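Local coordinates for protein peroxiredoxin (Clostridioides difficile, PDB 6TSB) that probably hydrolyses the beta-1,4 linkages of chitin through this GH18 chitinase domain, the C-terminal part of a bifunctional spore-coat protein that also carries a peroxiredoxin domain, at residues Gly215-Lys220 with Leu230-Tyr235; Ile268-Asp273 with Arg277-Lys282; Glu286-Asn291 with Tyr297-Gly302. All coordinates share one frame; numbering follows the deposited sequence.

Contact 1. Residues Gly215-Lys220 with Leu230-Tyr235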
# COMPACT_ATOMS: atom_id res chain seq x y z
N GLY A 215 20.45 -12.83 13.46
CA GLY A 215 20.90 -13.25 12.12
C GLY A 215 19.72 -13.58 11.21
O GLY A 215 18.69 -12.92 11.29
N PRO A 216 19.80 -14.63 10.35
CA PRO A 216 18.78 -14.84 9.31
C PRO A 216 17.39 -14.96 9.94
O PRO A 216 16.54 -14.19 9.57
CB PRO A 216 19.21 -16.14 8.60
CG PRO A 216 20.15 -16.82 9.58
CD PRO A 216 20.80 -15.71 10.38
N ASN A 217 17.22 -15.86 10.91
CA ASN A 217 15.90 -16.20 11.52
C ASN A 217 15.38 -15.03 12.38
O ASN A 217 14.21 -15.10 12.82
CB ASN A 217 15.95 -17.53 12.28
CG ASN A 217 15.30 -18.67 11.52
OD1 ASN A 217 14.52 -18.45 10.59
ND2 ASN A 217 15.59 -19.89 11.93
N GLY A 218 16.18 -13.99 12.60
CA GLY A 218 15.74 -12.74 13.25
C GLY A 218 14.85 -11.89 12.36
O GLY A 218 13.99 -11.15 12.90
N ARG A 219 15.07 -11.93 11.03
CA ARG A 219 14.43 -11.01 10.05
C ARG A 219 13.15 -11.65 9.50
O ARG A 219 12.99 -11.73 8.27
CB ARG A 219 15.41 -10.68 8.91
CG ARG A 219 16.55 -9.75 9.31
CD ARG A 219 17.54 -9.57 8.17
NE ARG A 219 18.51 -10.66 8.13
CZ ARG A 219 19.84 -10.52 8.08
NH1 ARG A 219 20.61 -11.60 8.07
NH2 ARG A 219 20.38 -9.32 8.02
N LYS A 220 12.27 -12.09 10.40
CA LYS A 220 10.98 -12.72 10.05
C LYS A 220 9.88 -11.90 10.74
O LYS A 220 10.25 -10.95 11.46
CB LYS A 220 10.98 -14.19 10.50
CG LYS A 220 12.21 -15.01 10.16
CD LYS A 220 12.46 -15.19 8.67
CE LYS A 220 12.79 -16.61 8.28
NZ LYS A 220 11.59 -17.33 7.80
N LEU A 230 8.19 -15.86 5.36
CA LEU A 230 8.84 -14.81 6.19
C LEU A 230 8.46 -14.95 7.67
O LEU A 230 8.73 -14.02 8.43
CB LEU A 230 8.42 -13.45 5.62
CG LEU A 230 8.87 -13.21 4.18
CD1 LEU A 230 8.20 -11.96 3.60
CD2 LEU A 230 10.39 -13.13 4.10
N SER A 231 7.88 -16.08 8.07
CA SER A 231 7.59 -16.39 9.50
C SER A 231 8.46 -17.56 9.96
O SER A 231 8.92 -18.34 9.09
CB SER A 231 6.14 -16.68 9.72
OG SER A 231 5.66 -17.51 8.69
N LEU A 232 8.67 -17.65 11.27
CA LEU A 232 9.36 -18.79 11.93
C LEU A 232 8.55 -20.07 11.70
O LEU A 232 7.34 -20.05 11.90
CB LEU A 232 9.50 -18.49 13.42
CG LEU A 232 10.52 -17.40 13.76
CD1 LEU A 232 10.55 -17.15 15.25
CD2 LEU A 232 11.89 -17.78 13.23
N PRO A 233 9.17 -21.19 11.27
CA PRO A 233 8.44 -22.46 11.19
C PRO A 233 7.83 -22.76 12.58
O PRO A 233 8.58 -22.73 13.58
CB PRO A 233 9.47 -23.50 10.71
CG PRO A 233 10.83 -22.81 10.78
CD PRO A 233 10.57 -21.32 10.84
N GLY A 234 6.51 -22.96 12.62
CA GLY A 234 5.72 -23.23 13.84
C GLY A 234 4.88 -22.04 14.31
O GLY A 234 3.67 -22.23 14.57
N TYR A 235 5.49 -20.86 14.41
CA TYR A 235 4.92 -19.66 15.07
C TYR A 235 3.97 -18.92 14.12
O TYR A 235 4.40 -18.41 13.07
CB TYR A 235 6.02 -18.74 15.60
CG TYR A 235 6.75 -19.31 16.78
CD1 TYR A 235 7.80 -20.21 16.61
CD2 TYR A 235 6.38 -18.98 18.07
CE1 TYR A 235 8.47 -20.74 17.70
CE2 TYR A 235 7.04 -19.51 19.17
CZ TYR A 235 8.08 -20.40 18.98
OH TYR A 235 8.73 -20.92 20.06

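Contact 2. Residues Ile268-Asp273 with Arg277-Lys282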
# COMPACT_ATOMS: atom_id res chain seq x y z
N ILE A 268 16.19 -5.13 18.14
CA ILE A 268 15.61 -3.78 17.91
C ILE A 268 14.07 -3.84 18.03
O ILE A 268 13.45 -4.78 17.51
CB ILE A 268 16.11 -3.22 16.56
CG1 ILE A 268 15.13 -3.43 15.41
CG2 ILE A 268 17.49 -3.77 16.19
CD1 ILE A 268 14.02 -2.40 15.34
N THR A 269 13.48 -2.87 18.72
CA THR A 269 12.02 -2.62 18.76
C THR A 269 11.77 -1.13 18.57
O THR A 269 12.64 -0.32 18.91
CB THR A 269 11.37 -3.10 20.07
OG1 THR A 269 11.77 -2.26 21.15
CG2 THR A 269 11.70 -4.53 20.41
N ARG A 270 10.61 -0.78 18.04
CA ARG A 270 10.20 0.62 17.84
C ARG A 270 8.71 0.71 18.17
O ARG A 270 7.98 -0.20 17.80
CB ARG A 270 10.52 1.07 16.42
CG ARG A 270 12.01 1.06 16.07
CD ARG A 270 12.85 2.10 16.81
NE ARG A 270 14.20 2.22 16.27
CZ ARG A 270 15.29 1.60 16.72
NH1 ARG A 270 15.24 0.75 17.74
NH2 ARG A 270 16.45 1.82 16.13
N THR A 271 8.30 1.76 18.87
CA THR A 271 6.88 2.08 19.13
C THR A 271 6.23 2.48 17.80
O THR A 271 6.95 2.99 16.91
CB THR A 271 6.78 3.20 20.16
OG1 THR A 271 7.37 4.35 19.55
CG2 THR A 271 7.48 2.85 21.47
N TYR A 272 4.91 2.30 17.66
CA TYR A 272 4.21 2.78 16.45
C TYR A 272 4.57 4.26 16.24
O TYR A 272 4.98 4.61 15.14
CB TYR A 272 2.71 2.56 16.52
CG TYR A 272 2.03 3.01 15.26
CD1 TYR A 272 2.43 2.50 14.03
CD2 TYR A 272 1.03 3.96 15.29
CE1 TYR A 272 1.82 2.90 12.85
CE2 TYR A 272 0.39 4.35 14.12
CZ TYR A 272 0.79 3.83 12.89
OH TYR A 272 0.16 4.21 11.74
N ASP A 273 4.46 5.08 17.29
CA ASP A 273 4.86 6.52 17.28
C ASP A 273 6.24 6.69 16.61
O ASP A 273 6.34 7.57 15.74
CB ASP A 273 4.70 7.11 18.68
CG ASP A 273 3.22 7.17 19.03
OD1 ASP A 273 2.41 6.90 18.09
OD2 ASP A 273 2.88 7.45 20.22
N ARG A 277 7.23 8.30 12.69
CA ARG A 277 8.13 9.48 12.63
C ARG A 277 9.34 9.16 11.75
O ARG A 277 9.68 10.01 10.92
CB ARG A 277 8.53 9.93 14.04
CG ARG A 277 8.62 11.44 14.21
CD ARG A 277 9.66 11.88 15.23
NE ARG A 277 9.51 11.20 16.51
CZ ARG A 277 10.43 10.43 17.10
NH1 ARG A 277 11.61 10.23 16.55
NH2 ARG A 277 10.16 9.85 18.26
N ASP A 278 9.96 7.99 11.90
CA ASP A 278 11.29 7.68 11.30
C ASP A 278 11.24 6.56 10.24
O ASP A 278 12.35 6.10 9.86
CB ASP A 278 12.29 7.29 12.39
CG ASP A 278 12.32 8.28 13.54
OD1 ASP A 278 11.68 9.35 13.41
OD2 ASP A 278 12.98 7.96 14.57
N TYR A 279 10.07 6.10 9.77
CA TYR A 279 9.98 4.86 8.95
C TYR A 279 8.94 4.92 7.81
O TYR A 279 9.32 4.38 6.76
CB TYR A 279 9.77 3.64 9.85
CG TYR A 279 10.93 3.30 10.75
CD1 TYR A 279 11.11 3.94 11.97
CD2 TYR A 279 11.85 2.31 10.41
CE1 TYR A 279 12.16 3.62 12.83
CE2 TYR A 279 12.91 1.98 11.25
CZ TYR A 279 13.07 2.64 12.46
OH TYR A 279 14.11 2.31 13.28
N ILE A 280 7.73 5.50 7.95
CA ILE A 280 6.62 5.17 6.99
C ILE A 280 6.11 6.36 6.15
O ILE A 280 6.02 6.18 4.90
CB ILE A 280 5.50 4.36 7.70
CG1 ILE A 280 4.58 5.20 8.59
CG2 ILE A 280 6.11 3.19 8.47
CD1 ILE A 280 3.44 4.38 9.21
N ASN A 281 5.78 7.52 6.73
CA ASN A 281 5.10 8.60 5.95
C ASN A 281 6.08 9.74 5.65
O ASN A 281 6.39 10.50 6.59
CB ASN A 281 3.83 9.10 6.65
CG ASN A 281 2.69 8.11 6.59
OD1 ASN A 281 2.45 7.50 5.56
ND2 ASN A 281 1.98 7.94 7.70
N LYS A 282 6.51 9.86 4.38
CA LYS A 282 7.53 10.84 3.90
C LYS A 282 6.94 12.25 3.86
O LYS A 282 5.94 12.44 3.16
CB LYS A 282 8.07 10.51 2.50
CG LYS A 282 8.75 11.67 1.78
CD LYS A 282 9.93 12.30 2.55
CE LYS A 282 11.30 12.10 1.91
NZ LYS A 282 11.50 10.71 1.42

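Contact 3. Residues Glu286-Asn291 with Tyr297-Gly302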
# COMPACT_ATOMS: atom_id res chain seq x y z
N GLU A 286 0.74 11.20 2.69
CA GLU A 286 0.13 9.87 2.93
C GLU A 286 -0.29 9.28 1.58
O GLU A 286 -0.90 10.01 0.77
CB GLU A 286 -1.01 10.02 3.94
CG GLU A 286 -1.14 8.84 4.89
CD GLU A 286 -1.38 9.19 6.34
OE1 GLU A 286 -1.27 10.38 6.71
OE2 GLU A 286 -1.66 8.25 7.11
N TYR A 287 0.06 8.01 1.35
CA TYR A 287 -0.27 7.22 0.14
C TYR A 287 -1.73 6.73 0.25
O TYR A 287 -2.08 6.11 1.28
CB TYR A 287 0.72 6.06 0.01
CG TYR A 287 0.48 5.17 -1.17
CD1 TYR A 287 -0.48 4.17 -1.13
CD2 TYR A 287 1.23 5.30 -2.34
CE1 TYR A 287 -0.69 3.32 -2.20
CE2 TYR A 287 1.02 4.46 -3.43
CZ TYR A 287 0.06 3.47 -3.36
OH TYR A 287 -0.16 2.63 -4.41
N ARG A 288 -2.55 7.03 -0.76
CA ARG A 288 -3.96 6.59 -0.90
C ARG A 288 -4.17 5.93 -2.27
O ARG A 288 -3.34 6.16 -3.19
CB ARG A 288 -4.92 7.78 -0.74
CG ARG A 288 -4.87 8.47 0.61
CD ARG A 288 -5.64 7.71 1.67
NE ARG A 288 -5.30 8.16 3.01
CZ ARG A 288 -5.95 9.08 3.71
NH1 ARG A 288 -7.02 9.68 3.22
NH2 ARG A 288 -5.53 9.40 4.92
N PHE A 289 -5.22 5.13 -2.41
CA PHE A 289 -5.56 4.39 -3.66
C PHE A 289 -7.08 4.45 -3.93
O PHE A 289 -7.94 4.12 -3.04
CB PHE A 289 -5.01 2.95 -3.65
CG PHE A 289 -4.76 2.40 -5.03
CD1 PHE A 289 -5.80 1.88 -5.77
CD2 PHE A 289 -3.50 2.45 -5.60
CE1 PHE A 289 -5.58 1.40 -7.05
CE2 PHE A 289 -3.28 1.98 -6.88
CZ PHE A 289 -4.32 1.46 -7.61
N ASP A 290 -7.42 4.85 -5.15
CA ASP A 290 -8.79 4.78 -5.72
C ASP A 290 -8.89 3.44 -6.45
O ASP A 290 -8.25 3.29 -7.50
CB ASP A 290 -9.05 6.00 -6.59
CG ASP A 290 -10.51 6.29 -6.87
OD1 ASP A 290 -11.31 5.31 -6.87
OD2 ASP A 290 -10.83 7.49 -7.08
N ASN A 291 -9.61 2.48 -5.86
CA ASN A 291 -9.79 1.10 -6.39
C ASN A 291 -10.85 1.04 -7.50
O ASN A 291 -10.81 0.05 -8.29
CB ASN A 291 -10.11 0.12 -5.25
CG ASN A 291 -8.84 -0.28 -4.54
OD1 ASN A 291 -8.58 0.18 -3.43
ND2 ASN A 291 -8.02 -1.05 -5.22
N TYR A 297 -2.73 7.98 -5.46
CA TYR A 297 -2.71 9.43 -5.18
C TYR A 297 -2.14 9.66 -3.78
O TYR A 297 -1.94 8.67 -3.05
CB TYR A 297 -4.11 10.02 -5.38
CG TYR A 297 -5.19 9.66 -4.39
CD1 TYR A 297 -5.78 8.40 -4.35
CD2 TYR A 297 -5.69 10.62 -3.52
CE1 TYR A 297 -6.80 8.10 -3.46
CE2 TYR A 297 -6.71 10.35 -2.62
CZ TYR A 297 -7.27 9.08 -2.59
OH TYR A 297 -8.28 8.84 -1.68
N LEU A 298 -1.88 10.92 -3.44
CA LEU A 298 -1.34 11.34 -2.13
C LEU A 298 -2.27 12.39 -1.49
O LEU A 298 -2.79 13.27 -2.24
CB LEU A 298 0.06 11.93 -2.31
CG LEU A 298 1.06 11.06 -3.05
CD1 LEU A 298 2.48 11.58 -2.85
CD2 LEU A 298 0.97 9.60 -2.63
N VAL A 299 -2.45 12.29 -0.17
CA VAL A 299 -3.13 13.32 0.67
C VAL A 299 -2.10 13.92 1.64
O VAL A 299 -1.10 13.24 1.97
CB VAL A 299 -4.36 12.76 1.41
CG1 VAL A 299 -5.46 12.33 0.44
CG2 VAL A 299 -4.00 11.61 2.35
N LYS A 300 -2.34 15.17 2.03
CA LYS A 300 -1.61 15.87 3.12
C LYS A 300 -2.50 17.01 3.64
O LYS A 300 -2.91 17.85 2.79
CB LYS A 300 -0.26 16.41 2.63
CG LYS A 300 0.78 16.56 3.73
CD LYS A 300 1.86 17.56 3.40
CE LYS A 300 2.89 17.68 4.50
NZ LYS A 300 4.13 18.32 4.00
N ASP A 301 -2.77 17.00 4.96
CA ASP A 301 -3.58 18.01 5.71
C ASP A 301 -5.05 17.98 5.23
O ASP A 301 -5.62 19.07 4.96
CB ASP A 301 -2.94 19.40 5.63
CG ASP A 301 -1.65 19.51 6.44
OD1 ASP A 301 -0.78 18.63 6.28
OD2 ASP A 301 -1.55 20.45 7.24
N GLY A 302 -5.62 16.76 5.16
CA GLY A 302 -7.02 16.47 4.77
C GLY A 302 -7.16 16.26 3.27
O GLY A 302 -7.92 15.34 2.88
O HOH W 1 -9.97 6.51 -2.52

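Contact 1. Residues Gly215-Lys220 with Leu230-Tyr235
Leu230 meets Lys220 through its carbonyl: Leu230 O lies 3.1 Å from Lys220 CB, and the lysine methylenes then run past the same group, Lys220 CD being 3.9 Å from Leu230 O. The leucine also packs on Asp290 of the second subunit. At Ser231 the backbone oxygen takes a hydrogen bond from the ammonium group, with Lys220 NZ 3.1 Å from Ser231 O. The donor stands 66° out of the carbonyl plane. A second bond, to Asp229 O, grips the same nitrogen; lysine suits this task because a long chain, here bent at chi2, chi3 and chi4, can reach two carbonyls at once. Both segments belong to the long loop that leaves strand 201-204 of the TIM barrel and ends at helix 237-246, and a 3-10 turn at 216-218 lies in the earlier of the two. Leu232 lays its CD2 methyl against Asn217, 3.6 Å from Asn217 O and close to the side-chain amide as well. The same methyl meets the lysine chain, Lys220 CG lying 4.1 Å from Leu232 CD2. A leucine fits this buried position because its branched end can touch the asparagine and the lysine methylenes together.

Contact 2. Residues Ile268-Asp273 with Arg277-Lys282
Arg270 and Tyr279 meet nearly at a right angle across a strand-to-helix turn, where strand 268-271, at the edge of the barrel sheet, passes into helix 272-278 with Thr271 as N-cap. The guanidinium and ring planes are 70° apart. Arg270 NE approaches the ring near its plane, at the hydroxyl edge, and gives a weak hydrogen bond to Tyr279 OH, 3.0 Å long but bent to 127°. Bending at chi2 (-68°) folds the arginine back along its own strand, so that Arg270 NH1 also bonds Thr269 O at 3.0 Å; this second anchor is straighter and lies close to the guanidinium plane. Ile268 CD1 lies over one face of the group, offset toward the rim. An arginine serves here because its several N-H groups address a phenol and a backbone carbonyl while a methyl packs on its flat side. The Tyr279 ring also meets that of Tyr285 of the second subunit. Tyr272 and Ile280 form a separate pair, also crossing at about a right angle: the methyl comes obliquely to the hydroxyl end of the ring, Ile280 CD1 lying 4.1 Å from Tyr272 OH, and that oxygen bonds weakly to Arg276 NE. Asp273 turns its carboxylate to Gln338 N of the second subunit. Arg277 CB lies 3.6 Å from Asp273 O, and Arg277 NH1 forms a salt bridge with Asp278 OD1, 3.3 Å, whose hydrogen bond is weak.

Contact 3. Residues Glu286-Asn291 with Tyr297-Gly302
A beta hairpin joins strand 286-290 to strand 295-300, the first two strands of a small three-stranded antiparallel sheet that lies apart from this chain's TIM barrel. Glu286 and Val299 form a hydrogen-bonded pair, with Glu286 N 2.8 Å from Val299 O in a nearly straight bond (174°) and the return bond from Val299 N to Glu286 O. Arg288 and Tyr297 make the second such pair, Arg288 N lying 2.9 Å from Tyr297 O; Tyr287 and Leu298 sit between them as a non-hydrogen-bonded pair. In a CH-pi contact, Arg288 CB stands over one face of the Tyr297 ring, 3.4 Å from the centroid and offset toward the rim. With chi1 at 70°, Tyr297 CG sits between backbone N and carbonyl carbon, and one ring face is turned to Arg288 CB. Further along, Val299 CG2 sits over the centre of the guanidinium face, 3.5 Å from Arg288 CZ. A branched valine suits this place: CG2 also touches Arg288 CG, and CG1 lies alongside the same methylene. A water bonds Tyr297 OH at 3.0 Å and donates to Phe289 O, tying the phenol to the neighbouring strand. On the other face, Tyr287 CD2 meets Leu298 CD2, and Tyr287 OH bonds Asp310. The four backbone bonds fix the register, which sets the arginine methylene over Tyr297 and the guanidinium face against Val299.

How the contacts relate
Contacts 2 and 3 follow each other in the chain and touch, Asn281 ND2 lying 3.7 Å from Glu286 OE2; contact 1 stands apart, its centre about 33 Å from that of contact 3. Contact 3 is the most buried and the only one built on paired strands, whereas contacts 1 and 2 are partly buried and rely on a lysine or arginine reaching polar oxygens. Contact 1 folds a barrel loop, and contact 2 lies where the chain leaves the barrel for the small sheet of contact 3. All three touch the second subunit: Asp290 of contact 3 bonds Ser228 and His221 of that subunit, beside its Leu230, consistent with a domain-swapped dimer.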